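Local structure of glycosyl hydrolase, family 38 (Enterococcus faecalis, 5KBP) at residues A[394-406]-A[501-513]. The protein is probably an alpha-mannosidase of glycoside hydrolase family 38, a probably metal-binding enzyme that would remove alpha-linked mannose from glycans. Numbering follows the deposited sequence.
With SO4 (sulfate ion), chain D.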
loop_
_atom_site.group_PDB
_atom_site.type_symbol
_atom_site.label_atom_id
_atom_site.label_comp_id
_atom_site.label_asym_id
_atom_site.label_seq_id
_atom_site.Cartn_x
_atom_site.Cartn_y
_atom_site.Cartn_z
ATOM N N ILE A 394 11.999 -27.279 23.740
ATOM C CA ILE A 394 11.397 -28.598 23.912
ATOM C C ILE A 394 12.496 -29.652 23.930
ATOM O O ILE A 394 13.390 -29.652 23.076
ATOM C CB ILE A 394 10.372 -28.878 22.801
ATOM C CG1 ILE A 394 9.189 -27.915 22.916
ATOM C CG2 ILE A 394 9.887 -30.317 22.864
ATOM C CD1 ILE A 394 8.114 -28.139 21.879
ATOM N N ASP A 395 12.435 -30.551 24.913
ATOM C CA ASP A 395 13.422 -31.614 25.051
ATOM C C ASP A 395 13.268 -32.631 23.926
ATOM O O ASP A 395 12.488 -33.581 24.044
ATOM C CB ASP A 395 13.283 -32.296 26.415
ATOM C CG ASP A 395 14.496 -33.136 26.780
ATOM O OD1 ASP A 395 15.304 -33.459 25.884
ATOM O OD2 ASP A 395 14.636 -33.478 27.973
ATOM N N THR A 396 14.004 -32.439 22.834
ATOM C CA THR A 396 13.950 -33.338 21.690
ATOM C C THR A 396 15.006 -34.435 21.744
ATOM O O THR A 396 15.037 -35.289 20.851
ATOM C CB THR A 396 14.098 -32.549 20.385
ATOM O OG1 THR A 396 15.249 -31.699 20.463
ATOM C CG2 THR A 396 12.862 -31.700 20.135
ATOM N N SER A 397 15.865 -34.438 22.766
ATOM C CA SER A 397 16.830 -35.519 22.929
ATOM C C SER A 397 16.168 -36.846 23.271
ATOM O O SER A 397 16.840 -37.883 23.232
ATOM C CB SER A 397 17.850 -35.154 24.010
ATOM O OG SER A 397 17.216 -34.904 25.252
ATOM N N VAL A 398 14.874 -36.837 23.603
ATOM C CA VAL A 398 14.157 -38.077 23.875
ATOM C C VAL A 398 14.066 -38.936 22.617
ATOM O O VAL A 398 14.012 -40.169 22.698
ATOM C CB VAL A 398 12.766 -37.755 24.458
ATOM C CG1 VAL A 398 11.980 -36.862 23.506
ATOM C CG2 VAL A 398 11.996 -39.031 24.781
ATOM N N PHE A 399 14.068 -38.311 21.441
ATOM C CA PHE A 399 14.025 -39.047 20.189
ATOM C C PHE A 399 15.394 -39.651 19.875
ATOM O O PHE A 399 16.423 -39.135 20.321
ATOM C CB PHE A 399 13.586 -38.131 19.050
ATOM C CG PHE A 399 12.195 -37.589 19.213
ATOM C CD1 PHE A 399 11.110 -38.445 19.302
ATOM C CD2 PHE A 399 11.969 -36.223 19.268
ATOM C CE1 PHE A 399 9.827 -37.951 19.447
ATOM C CE2 PHE A 399 10.689 -35.723 19.414
ATOM C CZ PHE A 399 9.616 -36.588 19.504
ATOM N N PRO A 400 15.434 -40.747 19.120
ATOM C CA PRO A 400 16.722 -41.371 18.798
ATOM C C PRO A 400 17.568 -40.479 17.903
ATOM O O PRO A 400 17.088 -39.529 17.284
ATOM C CB PRO A 400 16.323 -42.661 18.075
ATOM C CG PRO A 400 14.975 -42.369 17.510
ATOM C CD PRO A 400 14.306 -41.488 18.528
ATOM N N GLU A 401 18.856 -40.803 17.846
ATOM C CA GLU A 401 19.789 -40.036 17.035
ATOM C C GLU A 401 19.461 -40.178 15.552
ATOM O O GLU A 401 18.870 -41.171 15.116
ATOM C CB GLU A 401 21.224 -40.482 17.311
ATOM C CG GLU A 401 21.775 -39.987 18.641
ATOM C CD GLU A 401 23.061 -40.681 19.040
ATOM O OE1 GLU A 401 23.100 -41.929 19.006
ATOM O OE2 GLU A 401 24.034 -39.979 19.386
ATOM N N LYS A 402 19.842 -39.157 14.782
ATOM C CA LYS A 402 19.586 -39.000 13.352
ATOM C C LYS A 402 18.110 -38.780 13.035
ATOM O O LYS A 402 17.752 -38.717 11.854
ATOM C CB LYS A 402 20.100 -40.188 12.523
ATOM C CG LYS A 402 21.584 -40.477 12.691
ATOM C CD LYS A 402 22.002 -41.679 11.862
ATOM N N ALA A 403 17.249 -38.648 14.039
ATOM C CA ALA A 403 15.833 -38.430 13.796
ATOM C C ALA A 403 15.551 -36.954 13.527
ATOM O O ALA A 403 16.290 -36.063 13.952
ATOM C CB ALA A 403 15.000 -38.911 14.984
ATOM N N HIS A 404 14.456 -36.705 12.805
ATOM C CA HIS A 404 14.020 -35.355 12.456
ATOM C C HIS A 404 12.748 -35.030 13.229
ATOM O O HIS A 404 11.641 -35.372 12.786
ATOM C CB HIS A 404 13.786 -35.236 10.948
ATOM C CG HIS A 404 14.943 -35.701 10.117
ATOM N ND1 HIS A 404 16.066 -34.931 9.907
ATOM C CD2 HIS A 404 15.149 -36.859 9.445
ATOM C CE1 HIS A 404 16.915 -35.593 9.142
ATOM N NE2 HIS A 404 16.383 -36.766 8.847
ATOM N N PRO A 405 12.844 -34.382 14.387
ATOM C CA PRO A 405 11.643 -34.109 15.181
ATOM C C PRO A 405 10.891 -32.875 14.707
ATOM O O PRO A 405 11.457 -31.950 14.119
ATOM C CB PRO A 405 12.201 -33.900 16.595
ATOM C CG PRO A 405 13.571 -33.368 16.371
ATOM C CD PRO A 405 14.078 -33.997 15.096
ATOM N N PHE A 406 9.587 -32.879 14.976
ATOM C CA PHE A 406 8.726 -31.742 14.686
ATOM C C PHE A 406 7.637 -31.675 15.746
ATOM O O PHE A 406 7.317 -32.674 16.396
ATOM C CB PHE A 406 8.119 -31.827 13.277
ATOM C CG PHE A 406 7.301 -33.066 13.037
ATOM C CD1 PHE A 406 7.904 -34.241 12.615
ATOM C CD2 PHE A 406 5.928 -33.053 13.223
ATOM C CE1 PHE A 406 7.154 -35.381 12.392
ATOM C CE2 PHE A 406 5.172 -34.192 13.000
ATOM C CZ PHE A 406 5.787 -35.356 12.584
ATOM N N PRO A 501 -6.964 -28.581 23.959
ATOM C CA PRO A 501 -6.830 -27.142 23.709
ATOM C C PRO A 501 -5.529 -26.590 24.276
ATOM O O PRO A 501 -5.071 -27.006 25.342
ATOM C CB PRO A 501 -8.047 -26.543 24.422
ATOM C CG PRO A 501 -9.027 -27.665 24.516
ATOM C CD PRO A 501 -8.201 -28.903 24.693
ATOM N N PHE A 502 -4.948 -25.636 23.544
ATOM C CA PHE A 502 -3.715 -24.944 23.913
ATOM C C PHE A 502 -2.671 -25.896 24.480
ATOM O O PHE A 502 -2.310 -25.815 25.659
ATOM C CB PHE A 502 -4.013 -23.811 24.895
ATOM C CG PHE A 502 -4.806 -22.692 24.286
ATOM C CD1 PHE A 502 -4.263 -21.908 23.282
ATOM C CD2 PHE A 502 -6.096 -22.436 24.703
ATOM C CE1 PHE A 502 -4.996 -20.883 22.715
ATOM C CE2 PHE A 502 -6.832 -21.411 24.143
ATOM C CZ PHE A 502 -6.283 -20.636 23.144
ATOM N N SER A 503 -2.187 -26.804 23.636
ATOM C CA SER A 503 -1.184 -27.786 24.009
ATOM C C SER A 503 -0.256 -27.991 22.819
ATOM O O SER A 503 -0.451 -27.405 21.749
ATOM C CB SER A 503 -1.837 -29.105 24.440
ATOM O OG SER A 503 -2.641 -29.631 23.399
ATOM N N TRP A 504 0.763 -28.826 23.004
ATOM C CA TRP A 504 1.627 -29.207 21.897
ATOM C C TRP A 504 2.061 -30.655 22.055
ATOM O O TRP A 504 2.270 -31.134 23.173
ATOM C CB TRP A 504 2.857 -28.290 21.777
ATOM C CG TRP A 504 3.827 -28.343 22.925
ATOM C CD1 TRP A 504 4.726 -29.335 23.194
ATOM C CD2 TRP A 504 4.021 -27.342 23.931
ATOM N NE1 TRP A 504 5.452 -29.022 24.318
ATOM C CE2 TRP A 504 5.039 -27.803 24.789
ATOM C CE3 TRP A 504 3.425 -26.105 24.197
ATOM C CZ2 TRP A 504 5.477 -27.071 25.891
ATOM C CZ3 TRP A 504 3.860 -25.381 25.292
ATOM C CH2 TRP A 504 4.875 -25.866 26.126
ATOM N N ASP A 505 2.184 -31.346 20.926
ATOM C CA ASP A 505 2.647 -32.724 20.880
ATOM C C ASP A 505 3.857 -32.816 19.964
ATOM O O ASP A 505 3.869 -32.232 18.875
ATOM C CB ASP A 505 1.540 -33.667 20.392
ATOM C CG ASP A 505 0.434 -33.850 21.414
ATOM O OD1 ASP A 505 0.749 -34.070 22.604
ATOM O OD2 ASP A 505 -0.751 -33.768 21.030
ATOM N N SER A 506 4.873 -33.545 20.409
ATOM C CA SER A 506 6.113 -33.696 19.662
ATOM C C SER A 506 6.165 -35.065 18.997
ATOM O O SER A 506 5.771 -36.073 19.591
ATOM C CB SER A 506 7.326 -33.511 20.575
ATOM O OG SER A 506 7.336 -32.215 21.148
ATOM N N PHE A 507 6.647 -35.090 17.759
ATOM C CA PHE A 507 6.839 -36.317 17.000
ATOM C C PHE A 507 8.208 -36.260 16.331
ATOM O O PHE A 507 8.915 -35.253 16.405
ATOM C CB PHE A 507 5.722 -36.513 15.966
ATOM C CG PHE A 507 4.342 -36.529 16.561
ATOM C CD1 PHE A 507 3.793 -37.708 17.040
ATOM C CD2 PHE A 507 3.593 -35.367 16.640
ATOM C CE1 PHE A 507 2.525 -37.726 17.586
ATOM C CE2 PHE A 507 2.323 -35.379 17.186
ATOM C CZ PHE A 507 1.788 -36.561 17.659
ATOM N N ALA A 508 8.586 -37.354 15.673
ATOM C CA ALA A 508 9.871 -37.414 14.994
ATOM C C ALA A 508 9.748 -38.288 13.756
ATOM O O ALA A 508 8.823 -39.094 13.628
ATOM C CB ALA A 508 10.977 -37.946 15.912
ATOM N N LEU A 509 10.704 -38.121 12.846
ATOM C CA LEU A 509 10.738 -38.844 11.580
ATOM C C LEU A 509 12.010 -39.679 11.548
ATOM O O LEU A 509 13.111 -39.135 11.411
ATOM C CB LEU A 509 10.682 -37.873 10.400
ATOM C CG LEU A 509 9.925 -38.319 9.149
ATOM C CD1 LEU A 509 8.458 -38.544 9.470
ATOM C CD2 LEU A 509 10.079 -37.286 8.046
ATOM N N ILE A 510 11.862 -40.994 11.683
ATOM C CA ILE A 510 12.993 -41.910 11.660
ATOM C C ILE A 510 12.896 -42.784 10.418
ATOM O O ILE A 510 11.834 -42.933 9.806
ATOM C CB ILE A 510 13.067 -42.781 12.930
ATOM C CG1 ILE A 510 11.831 -43.676 13.038
ATOM C CG2 ILE A 510 13.207 -41.911 14.162
ATOM C CD1 ILE A 510 11.887 -44.657 14.187
ATOM N N GLN A 511 14.032 -43.368 10.042
ATOM C CA GLN A 511 14.051 -44.298 8.922
ATOM C C GLN A 511 13.430 -45.624 9.341
ATOM O O GLN A 511 13.798 -46.198 10.370
ATOM C CB GLN A 511 15.478 -44.515 8.426
ATOM C CG GLN A 511 16.134 -43.275 7.847
ATOM C CD GLN A 511 17.301 -43.611 6.942
ATOM O OE1 GLN A 511 17.439 -44.744 6.481
ATOM N NE2 GLN A 511 18.148 -42.623 6.679
ATOM N N GLY A 512 12.489 -46.105 8.543
ATOM C CA GLY A 512 11.827 -47.360 8.837
ATOM C C GLY A 512 10.578 -47.504 8.003
ATOM O O GLY A 512 10.176 -46.594 7.272
ATOM N N GLU A 513 9.966 -48.680 8.123
ATOM C CA GLU A 513 8.727 -48.947 7.408
ATOM C C GLU A 513 7.617 -48.042 7.927
ATOM O O GLU A 513 7.355 -47.988 9.132
ATOM C CB GLU A 513 8.333 -50.415 7.564
HETATM S S SO4 D . 21.707 -36.257 15.832
HETATM O O1 SO4 D . 22.768 -35.398 15.314
HETATM O O2 SO4 D . 22.180 -37.637 15.883
HETATM O O3 SO4 D . 21.340 -35.821 17.176
HETATM O O4 SO4 D . 20.541 -36.176 14.958
#
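His404–Phe406 runs antiparallel to the strand 503-511, the two segment axes 157° apart in direction, and both His404–Leu509 and Phe406–Phe507 are hydrogen-bonded pairs; Phe406 N reaches Phe507 O at 2.9 Å. Between them sits the non-hydrogen-bonded pair Pro405–Ala508. Backbone N and O of Pro405 face away from 503-511, with Thr808 as outside backbone partner, so the proline interrupts no bond of this ladder; its CA makes a CA-H...O contact of 3.2 Å with Phe507 O. On the Ala508 side of the sheet, Phe399 drops back from the preceding loop for a CH-pi contact, Ala508 CB 3.5 Å from the centroid of the Phe399 ring; Val398 CG1 covers the opposite face. Ile394 sends CD1 over the five-membered ring of Trp504, 4.0 Å from its centroid, while the indole NE1 bonds to Ala816 O. Ile510 CG2 fits against Ala403 CB (3.6 Å) and Pro400 CG, at the type II turn from Pro400 to Ala403. Across the sheet, Phe406 has CG between its backbone N and carbonyl carbon (chi1 59°), which swings the ring over to Phe507, whose CB meets one face; Val422 and Val424 of strand 416-430 also touch this ring. This antiparallel beta ladder joins 404-410, which follows helix 362-393, to 503-511 in a sheet that also holds 451-454, 804-807 and 819-820.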